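Local coordinates for DUF72 domain-containing protein (Thermotoga maritima, PDB 1VPQ), which is of unknown function but belongs to the DUF72 family of TIM-barrel proteins and holds two sulfate ions in the crystal, at residues A[137-140]-A[141-145]; A[162-165]-A[166-170]; A[213-216]-A[217-220]; A[258-261]-A[262-266]. All coordinates share one frame; numbering follows the deposited sequence.

In the fold
All four interactions are local, so none closes a long loop; they follow in series along the chain without nesting or crossing. Interaction 1 lies on helix 135-147, which connects strands 120-126 and 152-155, and interaction 2 opens helix 164-173, which leads from 152-155 to 176-181. These neighbouring helices touch where Phe-169 packs on Val-138 and Leu-141. Beyond strand 199-204, interaction 3 forms a surface turn beside two sulfates. Interaction 4 belongs to helix 257-270, the last of the fold, lying on strands 245-250 and 13-18. It sits on the opposite side of the chain's centre from interaction 1, their nearest atoms about 24 Å apart.

Interaction 1 of 4, residues A[137-140]-A[141-145]; sequences NVEY and LEKLR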
loop_
_atom_site.group_PDB
_atom_site.type_symbol
_atom_site.label_atom_id
_atom_site.label_comp_id
_atom_site.label_asym_id
_atom_site.label_seq_id
_atom_site.Cartn_x
_atom_site.Cartn_y
_atom_site.Cartn_z
ATOM N N ASN A 137 -0.733 18.610 12.701
ATOM C CA ASN A 137 -0.613 17.346 11.980
ATOM C C ASN A 137 0.426 17.383 10.865
ATOM O O ASN A 137 1.051 16.367 10.567
ATOM C CB ASN A 137 -1.968 16.919 11.426
ATOM C CG ASN A 137 -2.864 16.326 12.487
ATOM O OD1 ASN A 137 -2.407 15.973 13.575
ATOM N ND2 ASN A 137 -4.146 16.207 12.178
ATOM N N VAL A 138 0.604 18.546 10.244
ATOM C CA VAL A 138 1.715 18.750 9.307
ATOM C C VAL A 138 3.036 18.731 10.068
ATOM O O VAL A 138 4.013 18.138 9.612
ATOM C CB VAL A 138 1.601 20.077 8.535
ATOM C CG1 VAL A 138 2.867 20.330 7.704
ATOM C CG2 VAL A 138 0.374 20.071 7.635
ATOM N N GLU A 139 3.063 19.389 11.224
ATOM C CA GLU A 139 4.224 19.321 12.100
ATOM C C GLU A 139 4.533 17.858 12.413
ATOM O O GLU A 139 5.697 17.449 12.398
ATOM C CB GLU A 139 4.004 20.118 13.393
ATOM C CG GLU A 139 5.262 20.245 14.248
ATOM C CD GLU A 139 5.099 21.170 15.448
ATOM O OE1 GLU A 139 3.955 21.588 15.749
ATOM O OE2 GLU A 139 6.128 21.478 16.099
ATOM N N TYR A 140 3.489 17.071 12.671
ATOM C CA TYR A 140 3.666 15.648 12.954
ATOM C C TYR A 140 4.315 14.912 11.778
ATOM O O TYR A 140 5.171 14.053 11.979
ATOM C CB TYR A 140 2.335 14.979 13.337
ATOM C CG TYR A 140 2.505 13.523 13.655
ATOM C CD1 TYR A 140 2.864 13.115 14.928
ATOM C CD2 TYR A 140 2.354 12.548 12.670
ATOM C CE1 TYR A 140 3.053 11.768 15.226
ATOM C CE2 TYR A 140 2.538 11.200 12.959
ATOM C CZ TYR A 140 2.881 10.817 14.241
ATOM O OH TYR A 140 3.069 9.484 14.553
ATOM N N LEU A 141 3.903 15.247 10.559
ATOM C CA LEU A 141 4.490 14.644 9.364
ATOM C C LEU A 141 5.982 15.002 9.237
ATOM O O LEU A 141 6.783 14.190 8.768
ATOM C CB LEU A 141 3.717 15.056 8.096
ATOM C CG LEU A 141 2.298 14.485 7.872
ATOM C CD1 LEU A 141 1.681 15.050 6.602
ATOM C CD2 LEU A 141 2.273 12.964 7.825
ATOM N N GLU A 142 6.353 16.208 9.654
ATOM C CA GLU A 142 7.769 16.589 9.724
ATOM C C GLU A 142 8.539 15.741 10.755
ATOM O O GLU A 142 9.696 15.393 10.528
ATOM C CB GLU A 142 7.909 18.085 10.025
ATOM C CG GLU A 142 9.301 18.548 10.444
ATOM C CD GLU A 142 10.357 18.323 9.386
ATOM O OE1 GLU A 142 10.027 17.814 8.300
ATOM O OE2 GLU A 142 11.528 18.667 9.638
ATOM N N LYS A 143 7.900 15.404 11.873
ATOM C CA LYS A 143 8.542 14.560 12.887
ATOM C C LYS A 143 8.768 13.144 12.361
ATOM O O LYS A 143 9.818 12.541 12.601
ATOM C CB LYS A 143 7.741 14.557 14.193
ATOM C CG LYS A 143 7.728 15.927 14.883
ATOM C CD LYS A 143 6.828 15.945 16.105
ATOM C CE LYS A 143 6.943 17.259 16.870
ATOM N NZ LYS A 143 6.216 17.198 18.183
ATOM N N LEU A 144 7.787 12.641 11.620
ATOM C CA LEU A 144 7.883 11.338 10.952
ATOM C C LEU A 144 8.997 11.283 9.905
ATOM O O LEU A 144 9.749 10.316 9.832
ATOM C CB LEU A 144 6.556 10.993 10.280
ATOM C CG LEU A 144 6.531 9.710 9.447
ATOM C CD1 LEU A 144 6.908 8.496 10.296
ATOM C CD2 LEU A 144 5.161 9.535 8.845
ATOM N N ARG A 145 9.075 12.318 9.082
ATOM C CA ARG A 145 10.100 12.397 8.058
ATOM C C ARG A 145 11.498 12.298 8.689
ATOM O O ARG A 145 12.310 11.455 8.302
ATOM C CB ARG A 145 9.946 13.701 7.264
ATOM C CG ARG A 145 11.129 14.042 6.357
ATOM C CD ARG A 145 11.127 13.211 5.095
ATOM N NE ARG A 145 11.650 11.863 5.275
ATOM C CZ ARG A 145 11.656 10.933 4.324
ATOM N NH1 ARG A 145 11.165 11.197 3.116
ATOM N NH2 ARG A 145 12.154 9.733 4.575
#
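Lys-143 folds back along the helix over the turn formed by Glu-139 and Tyr-140. Its CB lies 3.4 Å from Tyr-140 O, and CG comes 3.6 Å from Glu-139 O, the same carbonyl that accepts the Lys-143 backbone N at 3.1 Å. Because CG stands opposite the carbonyl carbon (chi1 -66°) and the chain is extended from there, CD and CE run toward the preceding turn. CE passes 4.3 Å from Glu-139 CG, methylene beside methylene, and at the tip NZ remains 4.8 Å from Glu-139 OE2. The opposite charges are therefore near but not in contact, and Glu-139 OE1 is held instead by Arg-135. A long, flexible lysine suits this partly exposed side. Helix 135-147 is the crossover of a beta-alpha-beta unit between strands 120-126 and 152-155, and the side carrying Asn-137, Tyr-140, Leu-141 and Leu-144 is buried. Leu-141 turns inward, its CG 3.5 Å from Asn-137 O, and with Val-138 it meets Phe-169 of helix 164-173; branched aliphatic groups fit that interhelical seam. Tyr-140 projects with CG opposite its own N (chi1 -179°), which carries the ring away from the turn to an edge-to-face meeting with Trp-94 and lets OH bond Val-89 O. Its carbonyl O meanwhile accepts Leu-144 N at 3.0 Å, and the Leu-144 side chain packs against Leu-152 of the strand that follows.

Interaction 2 of 4, residues A[162-165]-A[166-170]; sequences DREE and TYEFL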
loop_
_atom_site.group_PDB
_atom_site.type_symbol
_atom_site.label_atom_id
_atom_site.label_comp_id
_atom_site.label_asym_id
_atom_site.label_seq_id
_atom_site.Cartn_x
_atom_site.Cartn_y
_atom_site.Cartn_z
ATOM N N ASP A 162 -6.587 17.500 0.520
ATOM C CA ASP A 162 -6.415 17.714 -0.934
ATOM C C ASP A 162 -6.299 19.196 -1.286
ATOM O O ASP A 162 -7.195 19.772 -1.911
ATOM C CB ASP A 162 -7.536 17.056 -1.758
ATOM C CG ASP A 162 -7.378 17.308 -3.262
ATOM O OD1 ASP A 162 -6.250 17.180 -3.764
ATOM O OD2 ASP A 162 -8.372 17.654 -3.941
ATOM N N ARG A 163 -5.178 19.793 -0.892
ATOM C CA ARG A 163 -4.930 21.217 -1.094
ATOM C C ARG A 163 -3.453 21.419 -1.432
ATOM O O ARG A 163 -2.630 20.558 -1.150
ATOM C CB ARG A 163 -5.332 22.020 0.155
ATOM C CG ARG A 163 -4.719 21.518 1.456
ATOM C CD ARG A 163 -5.264 22.254 2.669
ATOM N NE ARG A 163 -4.964 23.684 2.643
ATOM C CZ ARG A 163 -5.478 24.594 3.472
ATOM N NH1 ARG A 163 -6.332 24.249 4.427
ATOM N NH2 ARG A 163 -5.130 25.868 3.342
ATOM N N GLU A 164 -3.122 22.551 -2.036
ATOM C CA GLU A 164 -1.786 22.729 -2.602
ATOM C C GLU A 164 -0.680 22.610 -1.563
ATOM O O GLU A 164 0.352 22.003 -1.816
ATOM C CB GLU A 164 -1.672 24.072 -3.334
ATOM C CG GLU A 164 -0.403 24.209 -4.186
ATOM C CD GLU A 164 -0.145 22.999 -5.103
ATOM O OE1 GLU A 164 -1.108 22.467 -5.712
ATOM O OE2 GLU A 164 1.030 22.578 -5.207
ATOM N N GLU A 165 -0.912 23.189 -0.394
ATOM C CA GLU A 165 0.057 23.166 0.701
ATOM C C GLU A 165 0.542 21.748 1.014
ATOM O O GLU A 165 1.707 21.548 1.365
ATOM C CB GLU A 165 -0.563 23.794 1.961
ATOM C CG GLU A 165 -0.674 25.331 1.923
ATOM C CD GLU A 165 -2.060 25.856 1.542
ATOM O OE1 GLU A 165 -2.756 25.262 0.680
ATOM O OE2 GLU A 165 -2.444 26.898 2.116
ATOM N N THR A 166 -0.360 20.770 0.888
ATOM C CA THR A 166 -0.037 19.374 1.189
ATOM C C THR A 166 0.982 18.789 0.212
ATOM O O THR A 166 1.900 18.096 0.628
ATOM C CB THR A 166 -1.292 18.492 1.204
ATOM O OG1 THR A 166 -2.175 18.938 2.244
ATOM C CG2 THR A 166 -0.931 17.046 1.450
ATOM N N TYR A 167 0.822 19.084 -1.072
ATOM C CA TYR A 167 1.732 18.589 -2.105
ATOM C C TYR A 167 3.076 19.310 -2.063
ATOM O O TYR A 167 4.109 18.703 -2.304
ATOM C CB TYR A 167 1.090 18.720 -3.489
ATOM C CG TYR A 167 -0.151 17.900 -3.584
ATOM C CD1 TYR A 167 -0.084 16.548 -3.904
ATOM C CD2 TYR A 167 -1.388 18.446 -3.275
ATOM C CE1 TYR A 167 -1.221 15.764 -3.945
ATOM C CE2 TYR A 167 -2.537 17.672 -3.311
ATOM C CZ TYR A 167 -2.450 16.332 -3.653
ATOM O OH TYR A 167 -3.586 15.561 -3.703
ATOM N N GLU A 168 3.047 20.606 -1.767
ATOM C CA GLU A 168 4.262 21.385 -1.541
ATOM C C GLU A 168 5.051 20.831 -0.357
ATOM O O GLU A 168 6.276 20.728 -0.412
ATOM C CB GLU A 168 3.924 22.867 -1.314
ATOM C CG GLU A 168 3.387 23.551 -2.572
ATOM C CD GLU A 168 3.189 25.059 -2.428
ATOM O OE1 GLU A 168 2.868 25.521 -1.310
ATOM O OE2 GLU A 168 3.338 25.785 -3.445
ATOM N N PHE A 169 4.347 20.472 0.713
ATOM C CA PHE A 169 5.006 19.874 1.868
ATOM C C PHE A 169 5.694 18.555 1.494
ATOM O O PHE A 169 6.870 18.351 1.794
ATOM C CB PHE A 169 4.030 19.650 3.029
ATOM C CG PHE A 169 4.649 18.912 4.182
ATOM C CD1 PHE A 169 5.431 19.582 5.119
ATOM C CD2 PHE A 169 4.502 17.541 4.301
ATOM C CE1 PHE A 169 6.026 18.886 6.174
ATOM C CE2 PHE A 169 5.097 16.850 5.340
ATOM C CZ PHE A 169 5.856 17.518 6.275
ATOM N N LEU A 170 4.950 17.663 0.846
ATOM C CA LEU A 170 5.480 16.360 0.461
ATOM C C LEU A 170 6.726 16.534 -0.413
ATOM O O LEU A 170 7.761 15.965 -0.114
ATOM C CB LEU A 170 4.419 15.531 -0.259
ATOM C CG LEU A 170 3.174 15.133 0.546
ATOM C CD1 LEU A 170 2.190 14.400 -0.329
ATOM C CD2 LEU A 170 3.518 14.277 1.753
#
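The first turn of helix 164-173, the crossover between strands 152-155 and 176-181, is tied to the loop before it by Tyr-167 and Asp-162. Tyr-167 OH donates to Asp-162 OD1 at 3.1 Å, meeting the carboxylate oxygen on its anti side and 19° out of plane. The carboxylate plane is almost perpendicular to the ring, 89° from it. A tyrosine fits here because its ring is long enough to reach back past Arg-163, whose carbonyl O lies 3.2 Å from Tyr-167 CD2, while the ring also meets Phe-177 edge-to-face. That same Arg-163 O receives Thr-166 N, and Thr-166 OG1 bonds Trp-161 O, so a small hydroxyl residue serves the turn well. Glu-164 O takes a nearly straight bond from Glu-168 N (3.0 Å, 173°) and a weak one from Tyr-167 N. On the solvent side, Arg-163 NH2 and Glu-165 OE2 form a salt bridge at 3.1 Å. A weaker bond joins the NE and OE1 of the same pair, and Phe-133 makes a cation-pi contact with the arginine. The carboxylate arms of Glu-164 and Glu-168 meet almost perpendicularly, their OE2 atoms 4.3 Å apart. Two acids this close probably raise each other's proton affinity, an effect that the helix start and Arg-171, in a long, weak ion pair with Glu-164 OE2, would be expected to offset in part.

Interaction 3 of 4, residues A[213-216]-A[217-220]; sequences EAEG and EERY. With SO4 (sulfate ion), chain C; SO4 (sulfate ion), chain B.
Glu-218 holds Glu-215 in two ways. Its N donates to Glu-215 O at 3.2 Å, coming from above the carbonyl plane, and a water bridges side chain to backbone, donating a hydrogen bond to Glu-218 OE1 at 2.6 Å and accepting one from Glu-215 N. Arg-219 offers NH1 and NH2 to a single oxygen, O4 of the chain C sulfate; both bonds are weak, the shorter from NH1 at 3.0 Å, and O4 sits at the guanidinium edge. Tyr-220 OH approaches O3 of the chain B sulfate so closely that the detail of that bond is doubtful. Lys-84, Arg-157, Arg-203 and Phe-129 N also bond the two ions, probably from the crystallisation liquor. The backbone from Glu-215 to Glu-218 is a type II' beta turn in the surface loop between strand 199-204 and helix 226-240. Gly-216 takes its second position with phi 69°, where a CB would strike Glu-217 N. Ala-214 packs under the turn, its small CB 3.4 Å from Arg-219 N. With chi1 163° and chi2 also extended, the arginine lays CD over one face of the Tyr-220 ring, toward its rim, 3.7 Å above the plane; a bend at chi3 turns the guanidinium to the sulfate, in cation-pi contact with Trp-211. A leucine in place of Arg-219 removes both donors to O4 and the cation at Trp-211, and the sulfate would probably be held less firmly.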
loop_
_atom_site.group_PDB
_atom_site.type_symbol
_atom_site.label_atom_id
_atom_site.label_comp_id
_atom_site.label_asym_id
_atom_site.label_seq_id
_atom_site.Cartn_x
_atom_site.Cartn_y
_atom_site.Cartn_z
ATOM N N GLU A 213 -20.402 1.836 6.823
ATOM C CA GLU A 213 -21.250 0.944 7.633
ATOM C C GLU A 213 -20.677 -0.472 7.770
ATOM O O GLU A 213 -20.992 -1.177 8.727
ATOM C CB GLU A 213 -22.653 0.846 7.024
ATOM C CG GLU A 213 -23.448 2.148 7.035
ATOM C CD GLU A 213 -23.026 3.108 5.933
ATOM O OE1 GLU A 213 -23.077 2.716 4.748
ATOM O OE2 GLU A 213 -22.642 4.256 6.247
ATOM N N ALA A 214 -19.824 -0.869 6.827
ATOM C CA ALA A 214 -19.475 -2.278 6.627
ATOM C C ALA A 214 -18.509 -2.866 7.666
ATOM O O ALA A 214 -17.553 -2.202 8.088
ATOM C CB ALA A 214 -18.912 -2.477 5.227
ATOM N N GLU A 215 -18.775 -4.130 8.029
ATOM C CA GLU A 215 -18.000 -4.915 9.013
ATOM C C GLU A 215 -16.677 -5.468 8.494
ATOM O O GLU A 215 -16.666 -6.452 7.744
ATOM C CB GLU A 215 -18.806 -6.137 9.451
ATOM C CG GLU A 215 -19.940 -5.872 10.412
ATOM C CD GLU A 215 -20.417 -7.143 11.102
ATOM O OE1 GLU A 215 -20.154 -8.252 10.580
ATOM O OE2 GLU A 215 -21.057 -7.034 12.167
ATOM N N GLY A 216 -15.567 -4.877 8.926
ATOM C CA GLY A 216 -14.238 -5.422 8.621
ATOM C C GLY A 216 -13.877 -5.294 7.150
ATOM O O GLY A 216 -13.908 -4.181 6.605
ATOM N N GLU A 217 -13.541 -6.416 6.502
ATOM C CA GLU A 217 -13.200 -6.392 5.066
ATOM C C GLU A 217 -14.435 -6.581 4.160
ATOM O O GLU A 217 -14.301 -6.718 2.943
ATOM C CB GLU A 217 -12.037 -7.361 4.700
ATOM C CG GLU A 217 -11.552 -7.219 3.207
ATOM C CD GLU A 217 -10.036 -7.293 2.969
ATOM O OE1 GLU A 217 -9.490 -8.407 2.826
ATOM O OE2 GLU A 217 -9.392 -6.226 2.853
ATOM N N GLU A 218 -15.637 -6.556 4.737
ATOM C CA GLU A 218 -16.851 -6.362 3.930
ATOM C C GLU A 218 -16.865 -4.934 3.350
ATOM O O GLU A 218 -17.519 -4.658 2.344
ATOM C CB GLU A 218 -18.117 -6.636 4.748
ATOM C CG GLU A 218 -18.241 -8.094 5.224
ATOM C CD GLU A 218 -19.638 -8.457 5.723
ATOM O OE1 GLU A 218 -20.579 -7.665 5.498
ATOM O OE2 GLU A 218 -19.805 -9.542 6.337
ATOM N N ARG A 219 -16.138 -4.037 4.007
ATOM C CA ARG A 219 -15.880 -2.693 3.499
ATOM C C ARG A 219 -15.194 -2.691 2.118
ATOM O O ARG A 219 -15.479 -1.825 1.274
ATOM C CB ARG A 219 -15.009 -1.936 4.506
ATOM C CG ARG A 219 -14.356 -0.713 3.939
ATOM C CD ARG A 219 -13.259 -0.202 4.827
ATOM N NE ARG A 219 -13.745 0.761 5.806
ATOM C CZ ARG A 219 -12.958 1.577 6.501
ATOM N NH1 ARG A 219 -11.639 1.547 6.330
ATOM N NH2 ARG A 219 -13.496 2.421 7.370
ATOM N N TYR A 220 -14.292 -3.653 1.908
ATOM C CA TYR A 220 -13.527 -3.779 0.661
ATOM C C TYR A 220 -14.170 -4.747 -0.344
ATOM O O TYR A 220 -13.542 -5.129 -1.333
ATOM C CB TYR A 220 -12.095 -4.217 0.963
ATOM C CG TYR A 220 -11.355 -3.288 1.896
ATOM C CD1 TYR A 220 -10.723 -2.135 1.417
ATOM C CD2 TYR A 220 -11.271 -3.562 3.258
ATOM C CE1 TYR A 220 -10.037 -1.278 2.283
ATOM C CE2 TYR A 220 -10.593 -2.717 4.130
ATOM C CZ TYR A 220 -9.980 -1.575 3.642
ATOM O OH TYR A 220 -9.313 -0.741 4.516
HETATM S S SO4 C . -10.550 4.624 8.460
HETATM O O1 SO4 C . -9.481 3.653 8.679
HETATM O O2 SO4 C . -11.554 4.512 9.503
HETATM O O3 SO4 C . -10.007 5.973 8.509
HETATM O O4 SO4 C . -11.177 4.403 7.164
HETATM S S SO4 B . -6.263 0.579 4.240
HETATM O O1 SO4 B . -5.969 1.946 3.820
HETATM O O2 SO4 B . -6.698 0.558 5.632
HETATM O O3 SO4 B . -7.327 0.063 3.392
HETATM O O4 SO4 B . -5.054 -0.230 4.130
HETATM O O HOH W 1 -20.931 -5.187 6.300
#

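Interaction 4 of 4, residues A[258-261]-A[262-266]; sequences AAIN and ALQFK
Ala-262 N donates to Ala-258 O at 2.8 Å, the first of four successive i to i+4 bonds that carry one helix straight through both segments. Leu-263, Gln-264 and Phe-265 follow, bonding Ala-259, Ile-260 and Asn-261 in turn, and the last of these, Phe-265 N to Asn-261 O, is also 2.8 Å. Side chains add a bond between residues three apart. Asn-261 ND2 donates a hydrogen bond to Gln-264 OE1 at 2.7 Å, and the oxygen lies in the plane of the asparagine amide. The two side chains lie alongside each other, both heading in one direction, because each CG stands opposite its carbonyl carbon (chi1 -70° and -74°); their amide planes differ by 28°. Ile-260 CG2 flanks the same OE1 at 3.4 Å. The other end of the Asn-261 amide, OD1, accepts from Tyr-224 N and Asn-252 ND2, so an asparagine, with donor and acceptor on one short arm, links helix to loops. A leucine in place of Gln-264 takes this acceptor from Asn-261 ND2, and the buried amide would probably be held less firmly against turning. Leu-263 CG comes 3.1 Å from Ala-259 O as it leans back along the helix. On the inner side small residues permit close approach: Ala-258 and Ala-262 touch Phe-250 and Thr-18, while Phe-265 packs on Val-248 and Val-16. Such a helix, laid across the last strand, 245-250, and the first, 13-18, is the final outer helix of a TIM barrel.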
loop_
_atom_site.group_PDB
_atom_site.type_symbol
_atom_site.label_atom_id
_atom_site.label_comp_id
_atom_site.label_asym_id
_atom_site.label_seq_id
_atom_site.Cartn_x
_atom_site.Cartn_y
_atom_site.Cartn_z
ATOM N N ALA A 258 -9.407 -8.426 -5.248
ATOM C CA ALA A 258 -8.151 -7.701 -5.449
ATOM C C ALA A 258 -7.197 -8.444 -6.382
ATOM O O ALA A 258 -6.592 -7.845 -7.268
ATOM C CB ALA A 258 -7.471 -7.446 -4.117
ATOM N N ALA A 259 -7.063 -9.750 -6.162
ATOM C CA ALA A 259 -6.205 -10.599 -6.986
ATOM C C ALA A 259 -6.716 -10.658 -8.429
ATOM O O ALA A 259 -5.929 -10.512 -9.365
ATOM C CB ALA A 259 -6.104 -11.980 -6.385
ATOM N N ILE A 260 -8.028 -10.852 -8.600
ATOM C CA ILE A 260 -8.667 -10.818 -9.927
ATOM C C ILE A 260 -8.340 -9.517 -10.650
ATOM O O ILE A 260 -7.794 -9.536 -11.757
ATOM C CB ILE A 260 -10.215 -11.016 -9.841
ATOM C CG1 ILE A 260 -10.539 -12.460 -9.450
ATOM C CG2 ILE A 260 -10.899 -10.702 -11.180
ATOM C CD1 ILE A 260 -11.998 -12.716 -9.093
ATOM N N ASN A 261 -8.651 -8.392 -10.017
ATOM C CA ASN A 261 -8.391 -7.085 -10.606
ATOM C C ASN A 261 -6.902 -6.819 -10.849
ATOM O O ASN A 261 -6.531 -6.206 -11.858
ATOM C CB ASN A 261 -8.979 -5.960 -9.739
ATOM C CG ASN A 261 -10.503 -5.929 -9.749
ATOM O OD1 ASN A 261 -11.117 -5.425 -8.814
ATOM N ND2 ASN A 261 -11.117 -6.459 -10.804
ATOM N N ALA A 262 -6.054 -7.268 -9.928
ATOM C CA ALA A 262 -4.613 -7.052 -10.063
ATOM C C ALA A 262 -4.067 -7.833 -11.256
ATOM O O ALA A 262 -3.174 -7.359 -11.971
ATOM C CB ALA A 262 -3.885 -7.437 -8.774
ATOM N N LEU A 263 -4.611 -9.028 -11.451
ATOM C CA LEU A 263 -4.283 -9.871 -12.604
ATOM C C LEU A 263 -4.799 -9.286 -13.923
ATOM O O LEU A 263 -4.145 -9.425 -14.960
ATOM C CB LEU A 263 -4.848 -11.279 -12.423
ATOM C CG LEU A 263 -4.196 -12.168 -11.360
ATOM C CD1 LEU A 263 -5.064 -13.363 -11.094
ATOM C CD2 LEU A 263 -2.799 -12.610 -11.783
ATOM N N GLN A 264 -5.978 -8.662 -13.882
ATOM C CA GLN A 264 -6.531 -7.974 -15.051
ATOM C C GLN A 264 -5.655 -6.792 -15.405
ATOM O O GLN A 264 -5.333 -6.567 -16.563
ATOM C CB GLN A 264 -7.945 -7.475 -14.774
ATOM C CG GLN A 264 -8.999 -8.545 -14.758
ATOM C CD GLN A 264 -10.318 -8.028 -14.228
ATOM O OE1 GLN A 264 -10.492 -7.843 -13.030
ATOM N NE2 GLN A 264 -11.256 -7.796 -15.121
ATOM N N PHE A 265 -5.275 -6.044 -14.381
ATOM C CA PHE A 265 -4.402 -4.883 -14.533
ATOM C C PHE A 265 -3.020 -5.277 -15.060
ATOM O O PHE A 265 -2.467 -4.616 -15.939
ATOM C CB PHE A 265 -4.262 -4.180 -13.179
ATOM C CG PHE A 265 -3.739 -2.784 -13.271
ATOM C CD1 PHE A 265 -4.599 -1.734 -13.536
ATOM C CD2 PHE A 265 -2.401 -2.522 -13.079
ATOM C CE1 PHE A 265 -4.139 -0.449 -13.611
ATOM C CE2 PHE A 265 -1.925 -1.242 -13.158
ATOM C CZ PHE A 265 -2.797 -0.196 -13.428
ATOM N N LYS A 266 -2.476 -6.358 -14.505
ATOM C CA LYS A 266 -1.158 -6.881 -14.896
ATOM C C LYS A 266 -1.123 -7.272 -16.375
ATOM O O LYS A 266 -0.128 -7.034 -17.071
ATOM C CB LYS A 266 -0.795 -8.070 -14.001
ATOM C CG LYS A 266 0.383 -8.908 -14.454
ATOM C CD LYS A 266 0.767 -9.924 -13.382
ATOM C CE LYS A 266 1.180 -11.250 -13.995
ATOM N NZ LYS A 266 0.002 -12.039 -14.467
#